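Local coordinates for protein CopN (Chlamydia pneumoniae, PDB 4NRH) that probably acts as a gatekeeper of type III secretion and forms a complex with a chaperone that directs translocator secretion, at residues E48-L53 with K83-Q88; K235-K240 with Q288-M293; A62-A67 with E95-T100. All blocks are in the same frame, centred on the assembly; numbering follows the deposited sequence.

Contacts 1 and 3 lie in the HrpJ-like range of the chain, and contact 2 lies in the third helical range. The centres of contacts 1 and 3 are about 13 Å apart, and both use helix 80-97; contact 3 continues into helix 99-105. Their partner helices, 47-57 and 61-74, follow each other in the chain, so the segments of the two contacts alternate. Helix 80-97 thus meets two consecutive helices along its length. Contact 2 comes later in the sequence and on the other side of the chain's centre, about 62 Å from contact 1 and about 49 Å from contact 3, centre to centre. It joins helices 226-237 and 284-301 near the bound chaperone. The wide spacing reflects an elongated, all-helical protein.

Contact 1 of 3, residues E48-L53 with K83-Q88; sequences EDILAL and KEALIQ
The backbone bond from Ala-52 N to Glu-48 O, 3.0 Å long, shapes the helix turn that presents Ile-50 to Ala-85 and Leu-86. Its counterpart across the contact, Ile-87 N to Lys-83 O, is also 3.0 Å. The two turns belong to helices 47-57 and 80-97, which pack together in the all-helical HrpJ-like part of CopN. Their meeting is apolar, and the three residues that touch are all buried.

Between these two segments, Ile-50 makes every contact from the 48-53 side. Its CG2 branch lies anti to the backbone N. The other branch, CG1, stands beside that nitrogen at chi1 -66°, and from there CD1 runs out in an extended chain (chi2 162°) to the facing helix. CD1 lands between two neighbouring residues. On one it reaches the methyl of Ala-85, with Ala-85 CB 3.8 Å from Ile-50 CD1. Ile-50 CD1 also rests against the backbone there, 3.6 Å from Ala-85 O. On the other, Ile-50 CD1 meets Leu-86 CD2 at 3.7 Å.

Leu-86 approaches differently. Its CB leaves the helix to one side, but its end turns back toward Ile-50. The two side chains cross at about a right angle. Leu-86 CD2 touches both branches of the isoleucine. Beyond this contact, Leu-86 also packs on Leu-71 and Val-72 of helix 61-74, which brings a third helix into the same core. Ile-50 is further covered by Ile-41 and by Ala-89, and Ala-85 lies against Pro-47. Lys-83 NZ is hydrogen-bonded to Val-72 O and links helices 80-97 and 61-74. Between the two segments, the second branch of the isoleucine completes the grip on the leucine, with Ile-50 CG2 3.7 Å from Leu-86 CD2.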
# COMPACT_ATOMS: atom_id res chain seq x y z
N GLU A 48 -44.92 9.58 14.16
CA GLU A 48 -45.17 8.19 13.80
C GLU A 48 -45.73 8.08 12.38
O GLU A 48 -45.28 7.24 11.60
CB GLU A 48 -46.14 7.54 14.79
CG GLU A 48 -45.56 7.30 16.18
CD GLU A 48 -45.50 8.55 17.02
OE1 GLU A 48 -46.18 9.54 16.67
OE2 GLU A 48 -44.78 8.56 18.04
N ASP A 49 -46.71 8.92 12.07
CA ASP A 49 -47.31 8.95 10.74
C ASP A 49 -46.27 9.27 9.68
O ASP A 49 -46.26 8.67 8.61
CB ASP A 49 -48.44 9.98 10.69
CG ASP A 49 -49.65 9.58 11.51
OD1 ASP A 49 -49.80 8.37 11.80
OD2 ASP A 49 -50.45 10.47 11.87
N ILE A 50 -45.41 10.24 9.98
CA ILE A 50 -44.35 10.65 9.08
C ILE A 50 -43.40 9.50 8.76
O ILE A 50 -43.15 9.20 7.60
CB ILE A 50 -43.54 11.82 9.66
CG1 ILE A 50 -44.41 13.07 9.77
CG2 ILE A 50 -42.30 12.09 8.82
CD1 ILE A 50 -43.85 14.13 10.70
N LEU A 51 -42.89 8.85 9.81
CA LEU A 51 -41.96 7.75 9.64
C LEU A 51 -42.55 6.60 8.83
O LEU A 51 -41.90 6.06 7.94
CB LEU A 51 -41.49 7.23 11.00
CG LEU A 51 -40.57 8.16 11.80
CD1 LEU A 51 -40.30 7.59 13.18
CD2 LEU A 51 -39.27 8.38 11.04
N ALA A 52 -43.81 6.26 9.12
CA ALA A 52 -44.51 5.20 8.40
C ALA A 52 -44.56 5.47 6.90
O ALA A 52 -44.31 4.57 6.09
CB ALA A 52 -45.91 5.02 8.96
N LEU A 53 -44.88 6.71 6.54
CA LEU A 53 -44.94 7.11 5.14
C LEU A 53 -43.57 7.08 4.49
O LEU A 53 -43.45 6.81 3.29
CB LEU A 53 -45.55 8.51 5.03
CG LEU A 53 -47.07 8.60 5.18
CD1 LEU A 53 -47.52 10.05 5.25
CD2 LEU A 53 -47.77 7.87 4.04
N LYS A 83 -43.51 21.00 10.93
CA LYS A 83 -42.06 21.10 10.98
C LYS A 83 -41.50 20.53 12.28
O LYS A 83 -40.49 19.83 12.29
CB LYS A 83 -41.60 22.55 10.80
CG LYS A 83 -40.09 22.72 10.86
CD LYS A 83 -39.63 23.94 10.07
CE LYS A 83 -38.12 24.07 10.10
NZ LYS A 83 -37.56 24.35 8.75
N GLU A 84 -42.18 20.84 13.39
CA GLU A 84 -41.79 20.30 14.69
C GLU A 84 -41.89 18.78 14.69
O GLU A 84 -41.01 18.09 15.21
CB GLU A 84 -42.66 20.89 15.80
CG GLU A 84 -42.35 20.34 17.18
CD GLU A 84 -43.33 20.81 18.24
OE1 GLU A 84 -44.33 21.47 17.88
OE2 GLU A 84 -43.10 20.51 19.43
N ALA A 85 -42.97 18.27 14.11
CA ALA A 85 -43.18 16.83 14.02
C ALA A 85 -42.13 16.16 13.14
O ALA A 85 -41.69 15.05 13.42
CB ALA A 85 -44.58 16.53 13.50
N LEU A 86 -41.74 16.84 12.07
CA LEU A 86 -40.74 16.32 11.15
C LEU A 86 -39.36 16.25 11.79
O LEU A 86 -38.61 15.29 11.58
CB LEU A 86 -40.69 17.17 9.87
CG LEU A 86 -41.86 16.98 8.90
CD1 LEU A 86 -41.93 18.13 7.92
CD2 LEU A 86 -41.72 15.66 8.16
N ILE A 87 -39.01 17.28 12.56
CA ILE A 87 -37.73 17.32 13.25
C ILE A 87 -37.62 16.17 14.24
O ILE A 87 -36.59 15.49 14.31
CB ILE A 87 -37.53 18.66 13.99
CG1 ILE A 87 -37.39 19.81 12.98
CG2 ILE A 87 -36.30 18.60 14.88
CD1 ILE A 87 -37.48 21.18 13.61
N GLN A 88 -38.68 15.94 15.00
CA GLN A 88 -38.74 14.82 15.94
C GLN A 88 -38.64 13.49 15.20
O GLN A 88 -37.91 12.59 15.61
CB GLN A 88 -40.03 14.86 16.77
CG GLN A 88 -40.10 16.00 17.77
CD GLN A 88 -41.50 16.20 18.31
OE1 GLN A 88 -41.99 17.33 18.39
NE2 GLN A 88 -42.16 15.11 18.68

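Contact 2 of 3, residues K235-K240 with Q288-M293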
# COMPACT_ATOMS: atom_id res chain seq x y z
N LYS A 235 2.39 -17.75 -0.40
CA LYS A 235 2.92 -18.70 0.58
C LYS A 235 4.44 -18.64 0.61
O LYS A 235 5.06 -18.69 1.67
CB LYS A 235 2.45 -20.13 0.25
CG LYS A 235 2.82 -21.16 1.30
CD LYS A 235 2.15 -22.50 1.01
CE LYS A 235 2.61 -23.57 1.98
NZ LYS A 235 2.00 -24.90 1.67
N ILE A 236 5.03 -18.54 -0.58
CA ILE A 236 6.48 -18.45 -0.72
C ILE A 236 7.00 -17.10 -0.22
O ILE A 236 8.02 -17.04 0.46
CB ILE A 236 6.90 -18.69 -2.18
CG1 ILE A 236 6.59 -20.13 -2.60
CG2 ILE A 236 8.37 -18.41 -2.36
CD1 ILE A 236 7.00 -20.46 -4.01
N ILE A 237 6.30 -16.03 -0.57
CA ILE A 237 6.68 -14.69 -0.12
C ILE A 237 6.60 -14.58 1.41
O ILE A 237 7.47 -13.99 2.05
CB ILE A 237 5.78 -13.61 -0.75
CG1 ILE A 237 6.15 -13.40 -2.22
CG2 ILE A 237 5.91 -12.29 -0.01
CD1 ILE A 237 5.39 -12.26 -2.87
N ASN A 238 5.57 -15.19 1.98
CA ASN A 238 5.35 -15.13 3.42
C ASN A 238 6.24 -16.10 4.19
O ASN A 238 6.14 -16.22 5.41
CB ASN A 238 3.88 -15.40 3.75
CG ASN A 238 3.00 -14.18 3.54
OD1 ASN A 238 2.74 -13.42 4.48
ND2 ASN A 238 2.55 -13.98 2.31
N ASP A 239 7.12 -16.79 3.47
CA ASP A 239 8.14 -17.63 4.10
C ASP A 239 9.36 -16.77 4.38
O ASP A 239 10.07 -16.35 3.46
CB ASP A 239 8.49 -18.82 3.21
CG ASP A 239 9.39 -19.84 3.90
OD1 ASP A 239 9.96 -19.53 4.96
OD2 ASP A 239 9.53 -20.96 3.36
N LYS A 240 9.62 -16.50 5.66
CA LYS A 240 10.65 -15.55 6.05
C LYS A 240 12.07 -16.11 5.93
O LYS A 240 13.04 -15.37 6.05
CB LYS A 240 10.39 -15.07 7.48
CG LYS A 240 8.96 -14.60 7.72
CD LYS A 240 8.57 -13.49 6.76
CE LYS A 240 7.25 -12.85 7.16
NZ LYS A 240 6.13 -13.83 7.18
N GLN A 288 15.05 -9.75 -2.09
CA GLN A 288 16.32 -10.06 -2.74
C GLN A 288 16.68 -11.54 -2.56
O GLN A 288 17.08 -12.21 -3.51
CB GLN A 288 17.43 -9.18 -2.19
CG GLN A 288 18.82 -9.55 -2.67
CD GLN A 288 19.87 -8.53 -2.27
OE1 GLN A 288 20.26 -7.69 -3.07
NE2 GLN A 288 20.33 -8.61 -1.03
N GLN A 289 16.54 -12.03 -1.33
CA GLN A 289 16.85 -13.42 -1.02
C GLN A 289 15.93 -14.39 -1.75
O GLN A 289 16.35 -15.47 -2.17
CB GLN A 289 16.78 -13.66 0.49
CG GLN A 289 17.26 -15.04 0.91
CD GLN A 289 17.42 -15.17 2.41
OE1 GLN A 289 16.86 -14.39 3.18
NE2 GLN A 289 18.19 -16.17 2.84
N LEU A 290 14.67 -14.00 -1.91
CA LEU A 290 13.70 -14.84 -2.61
C LEU A 290 14.05 -14.94 -4.09
O LEU A 290 13.93 -16.00 -4.70
CB LEU A 290 12.28 -14.31 -2.43
CG LEU A 290 11.20 -15.17 -3.09
CD1 LEU A 290 11.36 -16.61 -2.65
CD2 LEU A 290 9.81 -14.65 -2.76
N GLY A 291 14.48 -13.82 -4.66
CA GLY A 291 14.94 -13.78 -6.04
C GLY A 291 16.10 -14.75 -6.23
O GLY A 291 16.14 -15.49 -7.22
N ALA A 292 17.03 -14.73 -5.29
CA ALA A 292 18.18 -15.63 -5.31
C ALA A 292 17.76 -17.09 -5.27
O ALA A 292 18.27 -17.92 -6.03
CB ALA A 292 19.11 -15.32 -4.15
N MET A 293 16.81 -17.41 -4.39
CA MET A 293 16.39 -18.79 -4.20
C MET A 293 15.63 -19.33 -5.41
O MET A 293 15.75 -20.51 -5.75
CB MET A 293 15.52 -18.91 -2.94
CG MET A 293 16.27 -18.62 -1.65
SD MET A 293 17.80 -19.55 -1.49
CE MET A 293 19.02 -18.25 -1.69
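Leu-290 meets Ile-236 and Ile-237 where helix 226-237 ends against helix 284-301. These three side chains form the contact, and Leu-290 has the largest share of the buried surface. Its CG stands anti to the backbone N (chi1 -178°), and its CB points toward the other segment. The fork of two methyls is thus carried out to both isoleucines.

The two prongs take different partners. Leu-290 CD1 lies 3.5 Å from Ile-236 CG2. This is the closest approach of the contact. Leu-290 CD2 lies 3.9 Å from Ile-237 CG1. The same prong also keeps in touch with the first isoleucine, with Leu-290 CD2 4.0 Å from Ile-236 CG2. Each isoleucine crosses the leucine at about a right angle. Ile-236 offers its short branch, while its longer branch is directed elsewhere; the side chain also touches Val-247 and Glu-250 of helix 244-255. Ile-237 is less buried and packs on Phe-281 as well.

After Ile-237 the chain leaves the helix. Asp-239 N bonds to Ile-236 O at 3.2 Å and closes the last turn. Lys-240 then folds back, and Lys-240 NZ bonds to Asn-238 O at 3.0 Å. It reaches that oxygen from above the carbonyl plane, 41° out of it. Asp-239 makes a salt bridge through OD2 to Lys-246, which ties the turn to the next helix. Pro-242 in the following loop packs on Leu-290.

The far side of helix 284-301 faces the chaperone: Gln-288 bonds to Val-39 and Asp-41 of the chaperone chain. The contact is ordinary helix-to-helix packing through a leucine and a pair of isoleucines, inside the third helical domain of a YopN/LcrE-type secretion regulator.

Contact 3 of 3, residues A62-A67 with E95-T100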
# COMPACT_ATOMS: atom_id res chain seq x y z
N ALA A 62 -30.64 5.18 3.89
CA ALA A 62 -29.83 6.35 3.58
C ALA A 62 -30.65 7.39 2.84
O ALA A 62 -30.54 8.59 3.10
CB ALA A 62 -28.60 5.95 2.78
N LEU A 63 -31.46 6.93 1.89
CA LEU A 63 -32.34 7.81 1.13
C LEU A 63 -33.50 8.28 2.00
O LEU A 63 -34.00 9.40 1.83
CB LEU A 63 -32.85 7.12 -0.13
CG LEU A 63 -31.94 7.13 -1.36
CD1 LEU A 63 -31.58 8.56 -1.74
CD2 LEU A 63 -30.69 6.29 -1.16
N GLN A 64 -33.95 7.43 2.92
CA GLN A 64 -34.96 7.81 3.90
C GLN A 64 -34.45 8.99 4.73
O GLN A 64 -35.17 9.95 4.98
CB GLN A 64 -35.31 6.65 4.82
CG GLN A 64 -35.98 5.47 4.14
CD GLN A 64 -36.17 4.29 5.07
OE1 GLN A 64 -35.82 4.35 6.25
NE2 GLN A 64 -36.73 3.20 4.54
N SER A 65 -33.19 8.89 5.15
CA SER A 65 -32.54 9.93 5.93
C SER A 65 -32.38 11.21 5.11
O SER A 65 -32.50 12.32 5.63
CB SER A 65 -31.19 9.45 6.45
OG SER A 65 -30.58 10.43 7.28
N THR A 66 -32.10 11.04 3.82
CA THR A 66 -31.97 12.16 2.91
C THR A 66 -33.31 12.86 2.71
O THR A 66 -33.40 14.09 2.74
CB THR A 66 -31.43 11.71 1.54
OG1 THR A 66 -30.11 11.16 1.70
CG2 THR A 66 -31.37 12.88 0.57
N ALA A 67 -34.36 12.06 2.51
CA ALA A 67 -35.71 12.59 2.32
C ALA A 67 -36.19 13.37 3.54
O ALA A 67 -36.84 14.41 3.40
CB ALA A 67 -36.68 11.45 2.01
N GLU A 95 -31.92 7.89 15.36
CA GLU A 95 -31.70 7.09 16.56
C GLU A 95 -31.93 5.61 16.30
O GLU A 95 -31.17 4.76 16.78
CB GLU A 95 -32.62 7.56 17.69
CG GLU A 95 -32.07 8.72 18.51
CD GLU A 95 -33.07 9.23 19.54
OE1 GLU A 95 -33.75 8.39 20.16
OE2 GLU A 95 -33.16 10.46 19.72
N GLN A 96 -32.97 5.30 15.54
CA GLN A 96 -33.34 3.92 15.25
C GLN A 96 -32.34 3.21 14.33
O GLN A 96 -31.89 2.11 14.63
CB GLN A 96 -34.73 3.88 14.62
CG GLN A 96 -35.13 2.52 14.06
CD GLN A 96 -36.49 2.54 13.39
OE1 GLN A 96 -37.25 3.50 13.54
NE2 GLN A 96 -36.79 1.49 12.64
N PHE A 97 -31.99 3.86 13.22
CA PHE A 97 -31.12 3.24 12.22
C PHE A 97 -29.64 3.48 12.49
O PHE A 97 -28.79 2.66 12.14
CB PHE A 97 -31.48 3.74 10.83
CG PHE A 97 -32.78 3.19 10.30
CD1 PHE A 97 -32.82 1.96 9.67
CD2 PHE A 97 -33.96 3.90 10.45
CE1 PHE A 97 -34.01 1.45 9.19
CE2 PHE A 97 -35.15 3.39 9.97
CZ PHE A 97 -35.18 2.17 9.34
N GLY A 98 -29.33 4.61 13.13
CA GLY A 98 -27.96 4.98 13.44
C GLY A 98 -27.06 5.05 12.22
O GLY A 98 -27.35 5.78 11.27
N ARG A 99 -25.96 4.30 12.26
CA ARG A 99 -24.97 4.33 11.19
C ARG A 99 -25.52 3.80 9.87
O ARG A 99 -25.04 4.17 8.80
CB ARG A 99 -23.73 3.53 11.59
CG ARG A 99 -22.50 3.87 10.78
CD ARG A 99 -21.35 2.93 11.05
NE ARG A 99 -20.18 3.29 10.26
CZ ARG A 99 -19.35 2.41 9.71
NH1 ARG A 99 -19.56 1.11 9.85
NH2 ARG A 99 -18.31 2.84 9.00
N THR A 100 -26.52 2.93 9.96
CA THR A 100 -27.17 2.38 8.77
C THR A 100 -27.79 3.50 7.94
O THR A 100 -27.89 3.40 6.71
CB THR A 100 -28.25 1.35 9.15
OG1 THR A 100 -27.67 0.34 9.98
CG2 THR A 100 -28.84 0.70 7.91
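Gln-64 and Phe-97 form the closer part of this contact, and Ala-62 and Thr-100 form its looser part. It lies in the all-helical HrpJ-like domain, where helix 61-74 passes the bend between helices 80-97 and 99-105.

On the tighter side the CB of Gln-64 points toward the other segment. Its CG sits beside the backbone N at chi1 -65°, and the chain runs extended from there, which takes the amide to the outer end of the ring. Gln-64 OE1 lies 3.8 Å from Phe-97 CZ. It is almost as near to the next ring atom, with Gln-64 OE1 3.9 Å from Phe-97 CE2. The oxygen approaches the ring obliquely, and the amide and ring planes are 78° apart. The amide is held from outside the two segments. Its NE2 bonds to Ile-58 O, and its OE1 accepts a bond from His-93 NE2. The His-93 ring also meets that of Phe-97, so one histidine serves both partners.

The other side is slack. Ala-62 and Thr-100 come no nearer than 4.3 Å, between Ala-62 N and Thr-100 O. That nitrogen bonds instead to Asp-60 OD1. Thr-100 is exposed to solvent, whereas Ala-62 is buried and also packs on Ala-104 of helix 99-105. Gly-98 makes the bend, with a positive phi of 57° just after helix 80-97. Thr-100 N then bonds to Phe-97 O at 3.2 Å across the bend. Its hydroxyl adds a weak bond, Thr-100 OG1 to Phe-97 O.

Within helix 61-74 one carbonyl oxygen is gripped twice. Thr-66 N reaches Ala-62 O at 3.0 Å from one face of the carbonyl plane. Thr-66 OG1 donates to the same Ala-62 O from the opposite face, also at 3.0 Å.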